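Local structure of 4-alpha-glucanotransferase (Corynebacterium glutamicum, 5B68) at residues 15-23 and 477-485; 421-429 and 468-478. The protein is an amylomaltase, a 4-alpha-glucanotransferase or disproportionating enzyme with a TIM-barrel family domain and an N-terminal beta-sandwich domain. All coordinates share one frame; numbering follows the deposited sequence. Where two conformers were deposited one is given.

Contact 1 (15-23 and 477-485)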
loop_
_atom_site.group_PDB
_atom_site.type_symbol
_atom_site.label_atom_id
_atom_site.label_comp_id
_atom_site.label_asym_id
_atom_site.label_seq_id
_atom_site.Cartn_x
_atom_site.Cartn_y
_atom_site.Cartn_z
ATOM N N GLY A 15 -16.932 -10.998 -13.737
ATOM C CA GLY A 15 -16.459 -11.153 -12.393
ATOM C C GLY A 15 -17.127 -10.261 -11.362
ATOM O O GLY A 15 -16.499 -9.921 -10.341
ATOM N N VAL A 16 -18.414 -9.979 -11.547
ATOM C CA VAL A 16 -19.126 -9.116 -10.658
ATOM C C VAL A 16 -19.958 -10.030 -9.806
ATOM O O VAL A 16 -20.741 -10.835 -10.338
ATOM C CB VAL A 16 -20.003 -8.124 -11.397
ATOM C CG1 VAL A 16 -20.758 -7.230 -10.396
ATOM C CG2 VAL A 16 -19.159 -7.283 -12.357
ATOM N N ALA A 17 -19.756 -9.959 -8.502
ATOM C CA ALA A 17 -20.502 -10.870 -7.576
ATOM C C ALA A 17 -21.975 -10.495 -7.547
ATOM O O ALA A 17 -22.366 -9.301 -7.453
ATOM C CB ALA A 17 -19.939 -10.785 -6.158
ATOM N N THR A 18 -22.811 -11.529 -7.556
ATOM C CA THR A 18 -24.298 -11.315 -7.474
ATOM C C THR A 18 -24.874 -11.482 -6.064
ATOM O O THR A 18 -26.071 -11.242 -5.824
ATOM C CB THR A 18 -25.028 -12.277 -8.396
ATOM O OG1 THR A 18 -24.783 -13.628 -7.993
ATOM C CG2 THR A 18 -24.560 -12.086 -9.864
ATOM N N SER A 19 -24.041 -11.982 -5.156
ATOM C CA SER A 19 -24.379 -11.951 -3.729
ATOM C C SER A 19 -23.100 -12.018 -2.917
ATOM O O SER A 19 -22.066 -12.360 -3.451
ATOM C CB SER A 19 -25.229 -13.184 -3.378
ATOM O OG SER A 19 -24.537 -14.369 -3.740
ATOM N N TYR A 20 -23.190 -11.755 -1.624
ATOM C CA TYR A 20 -21.998 -11.849 -0.745
ATOM C C TYR A 20 -22.429 -11.983 0.720
ATOM O O TYR A 20 -23.629 -11.831 1.043
ATOM C CB TYR A 20 -21.068 -10.634 -0.977
ATOM C CG TYR A 20 -21.685 -9.325 -0.688
ATOM C CD1 TYR A 20 -21.603 -8.768 0.569
ATOM C CD2 TYR A 20 -22.356 -8.604 -1.684
ATOM C CE1 TYR A 20 -22.209 -7.550 0.856
ATOM C CE2 TYR A 20 -22.931 -7.392 -1.408
ATOM C CZ TYR A 20 -22.875 -6.880 -0.149
ATOM O OH TYR A 20 -23.476 -5.701 0.110
ATOM N N THR A 21 -21.461 -12.235 1.576
ATOM C CA THR A 21 -21.687 -12.158 2.984
ATOM C C THR A 21 -20.951 -10.927 3.459
ATOM O O THR A 21 -19.824 -10.670 3.065
ATOM C CB THR A 21 -21.183 -13.395 3.712
ATOM O OG1 THR A 21 -21.798 -14.548 3.137
ATOM C CG2 THR A 21 -21.555 -13.312 5.171
ATOM N N ASP A 22 -21.622 -10.137 4.270
ATOM C CA ASP A 22 -21.028 -8.908 4.759
ATOM C C ASP A 22 -20.047 -9.171 5.899
ATOM O O ASP A 22 -19.790 -10.311 6.272
ATOM C CB ASP A 22 -22.102 -7.911 5.179
ATOM C CG ASP A 22 -22.914 -8.395 6.350
ATOM O OD1 ASP A 22 -22.518 -9.398 6.974
ATOM O OD2 ASP A 22 -23.939 -7.762 6.631
ATOM N N TYR A 23 -19.456 -8.101 6.407
ATOM C CA TYR A 23 -18.509 -8.205 7.497
ATOM C C TYR A 23 -19.166 -8.553 8.833
ATOM O O TYR A 23 -18.488 -8.804 9.811
ATOM C CB TYR A 23 -17.649 -6.949 7.584
ATOM C CG TYR A 23 -16.495 -6.933 6.607
ATOM C CD1 TYR A 23 -16.256 -7.993 5.763
ATOM C CD2 TYR A 23 -15.650 -5.847 6.532
ATOM C CE1 TYR A 23 -15.209 -7.975 4.882
ATOM C CE2 TYR A 23 -14.596 -5.826 5.648
ATOM C CZ TYR A 23 -14.387 -6.896 4.830
ATOM O OH TYR A 23 -13.342 -6.877 3.960
ATOM N N PRO A 477 -22.332 2.391 0.694
ATOM C CA PRO A 477 -21.667 1.089 0.609
ATOM C C PRO A 477 -22.597 -0.126 0.688
ATOM O O PRO A 477 -22.272 -1.201 0.175
ATOM C CB PRO A 477 -20.681 1.137 1.762
ATOM C CG PRO A 477 -20.472 2.608 2.052
ATOM C CD PRO A 477 -21.688 3.322 1.650
ATOM N N ALA A 478 -23.755 0.011 1.351
ATOM C CA ALA A 478 -24.803 -1.015 1.308
ATOM C C ALA A 478 -25.221 -1.432 -0.096
ATOM O O ALA A 478 -25.725 -2.516 -0.246
ATOM C CB ALA A 478 -26.071 -0.536 2.095
ATOM N N THR A 479 -25.038 -0.555 -1.093
ATOM C CA THR A 479 -25.343 -0.812 -2.479
ATOM C C THR A 479 -24.213 -1.462 -3.275
ATOM O O THR A 479 -24.388 -1.680 -4.460
ATOM C CB THR A 479 -25.821 0.439 -3.222
ATOM O OG1 THR A 479 -24.761 1.388 -3.445
ATOM C CG2 THR A 479 -26.959 1.105 -2.391
ATOM N N GLY A 480 -23.108 -1.806 -2.627
ATOM C CA GLY A 480 -21.974 -2.341 -3.361
ATOM C C GLY A 480 -21.988 -3.837 -3.544
ATOM O O GLY A 480 -22.933 -4.583 -3.163
ATOM N N THR A 481 -20.917 -4.274 -4.204
ATOM C CA THR A 481 -20.659 -5.666 -4.417
ATOM C C THR A 481 -19.159 -5.881 -4.669
ATOM O O THR A 481 -18.420 -4.903 -4.667
ATOM C CB THR A 481 -21.496 -6.226 -5.563
ATOM O OG1 THR A 481 -21.375 -7.633 -5.539
ATOM C CG2 THR A 481 -21.124 -5.683 -6.926
ATOM N N TYR A 482 -18.756 -7.128 -4.848
ATOM C CA TYR A 482 -17.380 -7.484 -5.088
ATOM C C TYR A 482 -17.105 -7.586 -6.572
ATOM O O TYR A 482 -17.915 -8.081 -7.310
ATOM C CB TYR A 482 -17.051 -8.818 -4.424
ATOM C CG TYR A 482 -16.824 -8.673 -2.955
ATOM C CD1 TYR A 482 -15.639 -8.162 -2.485
ATOM C CD2 TYR A 482 -17.817 -8.972 -2.040
ATOM C CE1 TYR A 482 -15.425 -7.986 -1.152
ATOM C CE2 TYR A 482 -17.610 -8.798 -0.695
ATOM C CZ TYR A 482 -16.408 -8.303 -0.262
ATOM O OH TYR A 482 -16.165 -8.122 1.061
ATOM N N ILE A 483 -15.959 -7.084 -6.982
ATOM C CA ILE A 483 -15.410 -7.396 -8.313
ATOM C C ILE A 483 -14.159 -8.194 -8.121
ATOM O O ILE A 483 -13.334 -7.870 -7.275
ATOM C CB ILE A 483 -15.138 -6.160 -9.182
ATOM C CG1 ILE A 483 -14.231 -5.158 -8.493
ATOM C CG2 ILE A 483 -16.449 -5.497 -9.548
ATOM C CD1 ILE A 483 -13.909 -3.981 -9.440
ATOM N N ARG A 484 -14.038 -9.254 -8.901
ATOM C CA ARG A 484 -12.910 -10.198 -8.871
ATOM C C ARG A 484 -11.726 -9.747 -9.731
ATOM O O ARG A 484 -11.936 -9.218 -10.826
ATOM C CB ARG A 484 -13.460 -11.566 -9.352
ATOM C CG ARG A 484 -12.471 -12.686 -9.602
ATOM C CD ARG A 484 -13.058 -14.106 -9.541
ATOM N NE ARG A 484 -14.292 -14.407 -10.283
ATOM C CZ ARG A 484 -14.410 -14.378 -11.600
ATOM N NH1 ARG A 484 -13.390 -13.999 -12.341
ATOM N NH2 ARG A 484 -15.554 -14.723 -12.158
ATOM N N PHE A 485 -10.486 -10.000 -9.266
ATOM C CA PHE A 485 -9.279 -9.757 -10.039
ATOM C C PHE A 485 -8.596 -11.060 -10.248
ATOM O O PHE A 485 -8.878 -12.056 -9.563
ATOM C CB PHE A 485 -8.345 -8.749 -9.337
ATOM C CG PHE A 485 -8.930 -7.366 -9.309
ATOM C CD1 PHE A 485 -8.709 -6.508 -10.370
ATOM C CD2 PHE A 485 -9.708 -6.915 -8.254
ATOM C CE1 PHE A 485 -9.292 -5.260 -10.378
ATOM C CE2 PHE A 485 -10.312 -5.644 -8.295
ATOM C CZ PHE A 485 -10.094 -4.825 -9.376
HETATM O O HOH W 1 -25.268 -4.516 -2.090
HETATM O O HOH W 2 -13.626 -6.414 1.469
#
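Two backbone hydrogen bonds join Gly15-Ala17 to Tyr482-Arg484, a single beta bridge centred on Val16 and Ile483. Arg484 N gives to Gly15 O at 2.9 Å, and Ala17 N gives to Tyr482 O with a nearly straight N-H...O angle of 176°. Gly15 follows helix 5-13 and, at positive phi, completes a Schellman motif at its C-terminal end.

A side-chain bond extends this pairing: Thr481 OG1 donates to Ala17 O at 2.7 Å from above the carbonyl plane. The hydroxyl is placed there by chi1 of -169°, anti to Thr481 N, while CG2 of the same residue meets Val16 CG1 at 3.8 Å.

The aromatic pair is an offset edge-to-face stack, with the Tyr482 edge toward the Tyr20 face, centroids 5.8 Å apart and planes at 82°. Tyr20 CB also sits at the Tyr482 edge, 3.8 Å from CD2.

Water 2 bonds to the hydroxyls of Tyr482 and Tyr23, the latter less certain because Tyr23 is poorly ordered. A short backbone bridge thus docks the loop after helix 5-13 on edge strand 481-484 of a four-stranded sheet; farther along, the two tyrosines pack together and water 1 links Tyr20 OH to Ala478 O and Gly480 O.

Contact 2 (421-429 and 468-478)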
loop_
_atom_site.group_PDB
_atom_site.type_symbol
_atom_site.label_atom_id
_atom_site.label_comp_id
_atom_site.label_asym_id
_atom_site.label_seq_id
_atom_site.Cartn_x
_atom_site.Cartn_y
_atom_site.Cartn_z
ATOM N N GLN A 421 -23.122 1.282 8.189
ATOM C CA GLN A 421 -23.375 1.545 6.786
ATOM C C GLN A 421 -22.185 1.199 5.880
ATOM O O GLN A 421 -22.177 1.541 4.716
ATOM C CB GLN A 421 -23.828 2.984 6.578
ATOM C CG GLN A 421 -23.184 3.965 7.530
ATOM C CD GLN A 421 -24.194 4.694 8.391
ATOM O OE1 GLN A 421 -24.369 5.902 8.271
ATOM N NE2 GLN A 421 -24.863 3.959 9.259
ATOM N N GLY A 422 -21.185 0.534 6.437
ATOM C CA GLY A 422 -20.019 0.141 5.682
ATOM C C GLY A 422 -19.112 1.321 5.496
ATOM O O GLY A 422 -19.267 2.320 6.156
ATOM N N GLN A 423 -18.156 1.202 4.589
ATOM C CA GLN A 423 -17.255 2.298 4.325
ATOM C C GLN A 423 -17.079 2.566 2.850
ATOM O O GLN A 423 -17.107 1.666 2.047
ATOM C CB GLN A 423 -15.895 2.008 4.905
ATOM C CG GLN A 423 -15.902 1.650 6.363
ATOM C CD GLN A 423 -14.596 1.042 6.780
ATOM O OE1 GLN A 423 -14.534 -0.115 7.141
ATOM N NE2 GLN A 423 -13.539 1.819 6.711
ATOM N N ASP A 424 -16.872 3.825 2.518
ATOM C CA ASP A 424 -16.474 4.201 1.181
ATOM C C ASP A 424 -15.120 4.861 1.308
ATOM O O ASP A 424 -15.017 5.879 1.934
ATOM C CB ASP A 424 -17.471 5.208 0.620
ATOM C CG ASP A 424 -17.149 5.636 -0.803
ATOM O OD1 ASP A 424 -16.268 5.042 -1.424
ATOM O OD2 ASP A 424 -17.804 6.562 -1.294
ATOM N N TRP A 425 -14.087 4.280 0.714
ATOM C CA TRP A 425 -12.740 4.835 0.783
ATOM C C TRP A 425 -12.462 5.820 -0.342
ATOM O O TRP A 425 -11.481 6.514 -0.323
ATOM C CB TRP A 425 -11.696 3.724 0.765
ATOM C CG TRP A 425 -11.861 2.747 1.848
ATOM C CD1 TRP A 425 -12.494 2.945 3.009
ATOM C CD2 TRP A 425 -11.389 1.400 1.876
ATOM N NE1 TRP A 425 -12.460 1.821 3.769
ATOM C CE2 TRP A 425 -11.783 0.852 3.091
ATOM C CE3 TRP A 425 -10.680 0.605 0.986
ATOM C CZ2 TRP A 425 -11.485 -0.448 3.448
ATOM C CZ3 TRP A 425 -10.385 -0.684 1.350
ATOM C CH2 TRP A 425 -10.794 -1.199 2.559
ATOM N N SER A 426 -13.351 5.819 -1.320
ATOM C CA SER A 426 -13.405 6.781 -2.409
ATOM C C SER A 426 -12.477 6.510 -3.597
ATOM O O SER A 426 -12.517 7.197 -4.577
ATOM C CB SER A 426 -13.183 8.191 -1.878
ATOM O OG SER A 426 -11.819 8.480 -1.819
ATOM N N GLN A 427 -11.673 5.473 -3.512
ATOM C CA GLN A 427 -10.691 5.212 -4.549
ATOM C C GLN A 427 -11.296 4.612 -5.811
ATOM O O GLN A 427 -12.185 3.808 -5.711
ATOM C CB GLN A 427 -9.625 4.289 -3.990
ATOM C CG GLN A 427 -8.982 4.815 -2.724
ATOM C CD GLN A 427 -8.716 3.729 -1.733
ATOM O OE1 GLN A 427 -9.065 2.592 -1.959
ATOM N NE2 GLN A 427 -8.069 4.067 -0.644
ATOM N N PRO A 428 -10.778 4.958 -6.984
ATOM C CA PRO A 428 -11.225 4.243 -8.180
ATOM C C PRO A 428 -10.502 2.906 -8.322
ATOM O O PRO A 428 -9.287 2.860 -8.184
ATOM C CB PRO A 428 -10.865 5.211 -9.313
ATOM C CG PRO A 428 -9.666 5.936 -8.839
ATOM C CD PRO A 428 -9.841 6.032 -7.330
ATOM N N PRO A 429 -11.224 1.814 -8.577
ATOM C CA PRO A 429 -10.506 0.541 -8.638
ATOM C C PRO A 429 -9.838 0.352 -9.971
ATOM O O PRO A 429 -10.249 0.890 -10.971
ATOM C CB PRO A 429 -11.608 -0.470 -8.456
ATOM C CG PRO A 429 -12.841 0.180 -8.999
ATOM C CD PRO A 429 -12.680 1.622 -8.638
ATOM N N LEU A 468 -12.226 -6.635 -4.795
ATOM C CA LEU A 468 -12.482 -5.402 -4.062
ATOM C C LEU A 468 -13.944 -5.277 -3.892
ATOM O O LEU A 468 -14.688 -5.542 -4.827
ATOM C CB LEU A 468 -11.972 -4.181 -4.826
ATOM C CG LEU A 468 -10.432 -4.024 -4.793
ATOM C CD1 LEU A 468 -10.010 -2.932 -5.771
ATOM C CD2 LEU A 468 -9.880 -3.767 -3.409
ATOM N N PHE A 469 -14.361 -4.761 -2.766
ATOM C CA PHE A 469 -15.726 -4.279 -2.587
ATOM C C PHE A 469 -15.858 -2.902 -3.135
ATOM O O PHE A 469 -15.124 -2.037 -2.716
ATOM C CB PHE A 469 -16.100 -4.295 -1.116
ATOM C CG PHE A 469 -17.546 -4.079 -0.879
ATOM C CD1 PHE A 469 -18.467 -5.106 -1.082
ATOM C CD2 PHE A 469 -18.009 -2.840 -0.498
ATOM C CE1 PHE A 469 -19.831 -4.879 -0.893
ATOM C CE2 PHE A 469 -19.368 -2.606 -0.318
ATOM C CZ PHE A 469 -20.276 -3.611 -0.504
ATOM N N VAL A 470 -16.767 -2.725 -4.082
ATOM C CA VAL A 470 -16.978 -1.461 -4.772
ATOM C C VAL A 470 -18.456 -1.102 -4.774
ATOM O O VAL A 470 -19.320 -1.997 -4.843
ATOM C CB VAL A 470 -16.475 -1.516 -6.260
ATOM C CG1 VAL A 470 -14.974 -1.701 -6.287
ATOM C CG2 VAL A 470 -17.113 -2.628 -7.054
ATOM N N MET A 471 -18.731 0.197 -4.854
ATOM C CA MET A 471 -20.085 0.692 -4.948
ATOM C C MET A 471 -20.141 1.697 -6.065
ATOM O O MET A 471 -19.132 2.281 -6.404
ATOM C CB MET A 471 -20.462 1.337 -3.611
ATOM C CG MET A 471 -19.630 2.582 -3.325
ATOM S SD MET A 471 -19.427 2.905 -1.574
ATOM C CE MET A 471 -18.305 1.542 -1.225
ATOM N N PRO A 472 -21.309 1.854 -6.728
ATOM C CA PRO A 472 -21.396 2.928 -7.722
ATOM C C PRO A 472 -21.019 4.238 -7.045
ATOM O O PRO A 472 -21.350 4.456 -5.875
ATOM C CB PRO A 472 -22.874 2.918 -8.101
ATOM C CG PRO A 472 -23.326 1.552 -7.824
ATOM C CD PRO A 472 -22.572 1.077 -6.629
ATOM N N ARG A 473 -20.297 5.078 -7.748
ATOM C CA ARG A 473 -19.725 6.222 -7.108
ATOM C C ARG A 473 -20.854 7.091 -6.563
ATOM O O ARG A 473 -21.855 7.270 -7.209
ATOM C CB ARG A 473 -18.847 6.991 -8.087
ATOM C CG ARG A 473 -17.956 8.010 -7.422
ATOM C CD ARG A 473 -16.780 8.384 -8.288
ATOM N NE ARG A 473 -15.691 7.435 -8.175
ATOM C CZ ARG A 473 -14.848 7.391 -7.161
ATOM N NH1 ARG A 473 -14.969 8.240 -6.164
ATOM N NH2 ARG A 473 -13.886 6.496 -7.147
ATOM N N MET A 474 -20.667 7.601 -5.358
ATOM C CA MET A 474 -21.620 8.487 -4.681
ATOM C C MET A 474 -22.820 7.774 -4.066
ATOM O O MET A 474 -23.738 8.406 -3.598
ATOM C CB MET A 474 -22.088 9.625 -5.581
ATOM C CG MET A 474 -21.132 10.805 -5.675
ATOM S SD MET A 474 -20.917 11.799 -4.184
ATOM C CE MET A 474 -22.543 12.458 -3.877
ATOM N N GLN A 475 -22.779 6.456 -4.037
ATOM C CA GLN A 475 -23.812 5.674 -3.397
ATOM C C GLN A 475 -23.307 5.102 -2.092
ATOM O O GLN A 475 -22.123 5.049 -1.849
ATOM C CB GLN A 475 -24.294 4.540 -4.298
ATOM C CG GLN A 475 -25.078 4.995 -5.505
ATOM C CD GLN A 475 -25.852 3.874 -6.144
ATOM O OE1 GLN A 475 -25.906 2.778 -5.620
ATOM N NE2 GLN A 475 -26.456 4.150 -7.272
ATOM N N SER A 476 -24.242 4.719 -1.244
ATOM C CA SER A 476 -23.974 4.038 0.009
ATOM C C SER A 476 -23.219 2.724 -0.230
ATOM O O SER A 476 -23.496 1.969 -1.197
ATOM C CB SER A 476 -25.303 3.697 0.696
ATOM O OG SER A 476 -25.112 2.920 1.877
ATOM N N PRO A 477 -22.332 2.391 0.694
ATOM C CA PRO A 477 -21.667 1.089 0.609
ATOM C C PRO A 477 -22.597 -0.126 0.688
ATOM O O PRO A 477 -22.272 -1.201 0.175
ATOM C CB PRO A 477 -20.681 1.137 1.762
ATOM C CG PRO A 477 -20.472 2.608 2.052
ATOM C CD PRO A 477 -21.688 3.322 1.650
ATOM N N ALA A 478 -23.755 0.011 1.351
ATOM C CA ALA A 478 -24.803 -1.015 1.308
ATOM C C ALA A 478 -25.221 -1.432 -0.096
ATOM O O ALA A 478 -25.725 -2.516 -0.246
ATOM C CB ALA A 478 -26.071 -0.536 2.095
HETATM O O HOH W 3 -20.390 7.049 -0.553
#
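The Arg473 guanidinium meets Ser426 O at its edge, with the oxygen only 1° out of the guanidinium plane; Gln427 C and Pro428 lie along the same edge. NH2 and NH1 of Arg473 both donate to Ser426 O, at 3.0 and 3.1 Å, and both come from the same face of the carbonyl plane. This end-on grip holds the oxygen in the guanidinium plane, and the added bond from Arg473 NE to Pro407 O limits turning of the group.

Met471 reaches across with its thioether. Chi1 of 66°, with CG between the backbone N and the carbonyl carbon, and an extended chi2 carry SD to 3.6 Å from Asp424 CG; the bend at chi3 turns CE toward Gln423 O, 3.5 Å away. The Asp424 carboxylate has polar partners of its own: Ser410 OG bonds to OD1, and water 3 donates to both OD2 and Gln475 O.

The Pro477 ring packs on the backbone of 421-423, its CB 3.3 Å from Gln421 O, which is buried without a polar partner. Farther along, Pro429 CG touches Val470 CG1 at 3.9 Å.

Strands 423-424 and 467-472 both flank strand 409-413, so they meet through these side chains instead of backbone pairing, while Val470 and Pro472 rest on helix 32-41.

Contacts 1 and 2 have centres 10 Å apart and meet in one four-stranded antiparallel sheet, ordered 423-424, 409-413, 467-472, 481-484. Strands 467-472 and 481-484 are neighbours there, with Thr481 O 2.8 Å from Val470 N and Ile483 N 2.9 Å from Leu468 O, both probable hydrogen bonds. Pro477 and Ala478, in the connection between these strands, belong to both contacts. Phe469, on strand 467-472, makes edge-to-face pairs with Tyr20 and Tyr482, the aromatic part of contact 1. In sequence, contact 2 is nested within the loop closed by contact 1. On contact 2, the Gln423 side chain lies about 4 Å from a bound BTB molecule, probably from the crystallisation liquor.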